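PDB 2D5W: peptide ABC transporter, peptide-binding protein from Thermus thermophilus, which binds oligopeptides, here a pentapeptide, and probably delivers them to an ABC transporter for uptake across the membrane. Local coordinates for residues A20-R25 and N191-F196. Sequence-based numbering, arbitrary orientation.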
loop_
_atom_site.group_PDB
_atom_site.type_symbol
_atom_site.label_atom_id
_atom_site.label_comp_id
_atom_site.label_asym_id
_atom_site.label_seq_id
_atom_site.Cartn_x
_atom_site.Cartn_y
_atom_site.Cartn_z
ATOM N N ALA A 20 -6.103 4.641 12.875
ATOM C CA ALA A 20 -7.548 4.617 13.101
ATOM C C ALA A 20 -8.439 5.709 12.519
ATOM O O ALA A 20 -9.373 5.406 11.776
ATOM C CB ALA A 20 -7.809 4.492 14.608
ATOM N N GLY A 21 -8.177 6.963 12.871
ATOM C CA GLY A 21 -9.005 8.059 12.388
ATOM C C GLY A 21 -8.797 8.485 10.947
ATOM O O GLY A 21 -9.668 9.128 10.358
ATOM N N ASP A 22 -7.648 8.132 10.383
ATOM C CA ASP A 22 -7.291 8.473 8.999
ATOM C C ASP A 22 -7.904 7.391 8.106
ATOM O O ASP A 22 -7.203 6.721 7.341
ATOM C CB ASP A 22 -5.757 8.485 8.903
ATOM C CG ASP A 22 -5.235 8.837 7.524
ATOM O OD1 ASP A 22 -5.808 9.719 6.853
ATOM O OD2 ASP A 22 -4.214 8.237 7.126
ATOM N N PHE A 23 -9.227 7.250 8.183
ATOM C CA PHE A 23 -9.920 6.188 7.466
ATOM C C PHE A 23 -9.945 6.211 5.946
ATOM O O PHE A 23 -10.292 5.206 5.328
ATOM C CB PHE A 23 -11.332 5.976 8.058
ATOM C CG PHE A 23 -12.301 7.100 7.808
ATOM C CD1 PHE A 23 -12.975 7.197 6.595
ATOM C CD2 PHE A 23 -12.596 8.016 8.811
ATOM C CE1 PHE A 23 -13.931 8.189 6.385
ATOM C CE2 PHE A 23 -13.554 9.013 8.609
ATOM C CZ PHE A 23 -14.222 9.095 7.394
ATOM N N LEU A 24 -9.577 7.335 5.338
ATOM C CA LEU A 24 -9.499 7.393 3.881
ATOM C C LEU A 24 -8.027 7.250 3.484
ATOM O O LEU A 24 -7.683 7.275 2.304
ATOM C CB LEU A 24 -10.074 8.705 3.341
ATOM C CG LEU A 24 -11.595 8.860 3.469
ATOM C CD1 LEU A 24 -12.020 10.185 2.856
ATOM C CD2 LEU A 24 -12.307 7.700 2.784
ATOM N N ARG A 25 -7.163 7.099 4.486
ATOM C CA ARG A 25 -5.729 6.906 4.280
ATOM C C ARG A 25 -5.057 8.041 3.523
ATOM O O ARG A 25 -4.082 7.821 2.794
ATOM C CB ARG A 25 -5.492 5.577 3.551
ATOM C CG ARG A 25 -6.135 4.397 4.268
ATOM C CD ARG A 25 -6.057 3.111 3.464
ATOM N NE ARG A 25 -6.666 2.000 4.191
ATOM C CZ ARG A 25 -6.750 0.756 3.729
ATOM N NH1 ARG A 25 -6.266 0.453 2.532
ATOM N NH2 ARG A 25 -7.316 -0.189 4.469
ATOM N N ASN A 191 -6.352 18.141 9.313
ATOM C CA ASN A 191 -6.546 18.378 10.738
ATOM C C ASN A 191 -7.749 17.629 11.292
ATOM O O ASN A 191 -7.752 17.232 12.454
ATOM C CB ASN A 191 -6.665 19.879 11.025
ATOM C CG ASN A 191 -5.349 20.611 10.833
ATOM O OD1 ASN A 191 -4.285 19.993 10.788
ATOM N ND2 ASN A 191 -5.414 21.934 10.735
ATOM N N PHE A 192 -8.767 17.431 10.461
ATOM C CA PHE A 192 -9.952 16.692 10.878
ATOM C C PHE A 192 -9.533 15.272 11.273
ATOM O O PHE A 192 -9.817 14.815 12.380
ATOM C CB PHE A 192 -10.970 16.645 9.734
ATOM C CG PHE A 192 -12.066 15.633 9.931
ATOM C CD1 PHE A 192 -12.929 15.715 11.020
ATOM C CD2 PHE A 192 -12.232 14.595 9.022
ATOM C CE1 PHE A 192 -13.944 14.772 11.198
ATOM C CE2 PHE A 192 -13.239 13.653 9.192
ATOM C CZ PHE A 192 -14.095 13.742 10.282
ATOM N N PHE A 193 -8.851 14.576 10.370
ATOM C CA PHE A 193 -8.415 13.213 10.657
ATOM C C PHE A 193 -7.416 13.160 11.812
ATOM O O PHE A 193 -7.480 12.259 12.650
ATOM C CB PHE A 193 -7.803 12.579 9.405
ATOM C CG PHE A 193 -8.760 12.476 8.251
ATOM C CD1 PHE A 193 -9.887 11.660 8.330
ATOM C CD2 PHE A 193 -8.550 13.216 7.092
ATOM C CE1 PHE A 193 -10.793 11.584 7.270
ATOM C CE2 PHE A 193 -9.449 13.148 6.027
ATOM C CZ PHE A 193 -10.573 12.331 6.118
ATOM N N LEU A 194 -6.508 14.129 11.872
ATOM C CA LEU A 194 -5.502 14.147 12.932
ATOM C C LEU A 194 -6.090 14.212 14.339
ATOM O O LEU A 194 -5.501 13.683 15.279
ATOM C CB LEU A 194 -4.519 15.301 12.718
ATOM C CG LEU A 194 -3.572 15.114 11.528
ATOM C CD1 LEU A 194 -2.770 16.384 11.297
ATOM C CD2 LEU A 194 -2.644 13.928 11.786
ATOM N N LYS A 195 -7.244 14.854 14.494
ATOM C CA LYS A 195 -7.872 14.934 15.809
ATOM C C LYS A 195 -8.244 13.546 16.326
ATOM O O LYS A 195 -8.420 13.345 17.528
ATOM C CB LYS A 195 -9.129 15.808 15.751
ATOM C CG LYS A 195 -8.847 17.298 15.722
ATOM C CD LYS A 195 -10.135 18.102 15.796
ATOM C CE LYS A 195 -9.846 19.594 15.815
ATOM N NZ LYS A 195 -9.074 20.027 14.615
ATOM N N PHE A 196 -8.352 12.591 15.412
ATOM C CA PHE A 196 -8.733 11.223 15.755
ATOM C C PHE A 196 -7.671 10.193 15.372
ATOM O O PHE A 196 -7.977 8.999 15.307
ATOM C CB PHE A 196 -10.019 10.851 15.008
ATOM C CG PHE A 196 -11.185 11.749 15.299
ATOM C CD1 PHE A 196 -12.029 11.489 16.372
ATOM C CD2 PHE A 196 -11.450 12.849 14.487
ATOM C CE1 PHE A 196 -13.126 12.311 16.633
ATOM C CE2 PHE A 196 -12.543 13.677 14.740
ATOM C CZ PHE A 196 -13.382 13.406 15.814
#
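Phe193 meets Phe23 in a T-shaped pair. Its edge is turned to one face of the Phe23 ring. The planes stand at 88° and the centroids are 5.6 Å apart. The closest atoms are Phe193 CE1 and Phe23 CE2, at 4.0 Å, so the edge arrives near the rim of that face and not over its middle. Leu24 reaches the same ring obliquely, with its CD1 4.2 Å from Phe193 CZ. The carbonyl of Gly21 lies close to the plane of the Phe193 ring, with Gly21 O 3.3 Å from Phe193 CD1. The ring thus meets the Gly21 carbonyl, the Phe23 face and a Leu24 methyl. The CB of Phe193 already points toward the loop; with CG anti to the carbonyl carbon (chi1 -61°), the ring edge reaches Phe23. With an alanine here, the Phe23 face would probably lose its aromatic partner and a gap is likely to open between loop and helix.

Past the ring the two backbones come close. Gly21 CA makes a CH...O contact with Phe196 O at 3.2 Å. The loop itself is shaped by turns: Asp22 centres an inverse gamma turn and begins a type I turn that ends at Arg25. The Asp22 carboxylate accepts hydrogen bonds from the backbone N of Ile27 and Ser28 and forms a salt bridge with Lys33. This ties the turn to the start of helix 31-40.

The contact is buried. In this family 5 solute-binding protein it joins the loop between strand 7-12 and helix 31-40 to the last turn of helix 182-194 and the residues that follow it. Val110 of helix 101-112 touches Phe23, Leu24 and Phe193, while Met162 of helix 159-173 packs on Phe23 and Phe196.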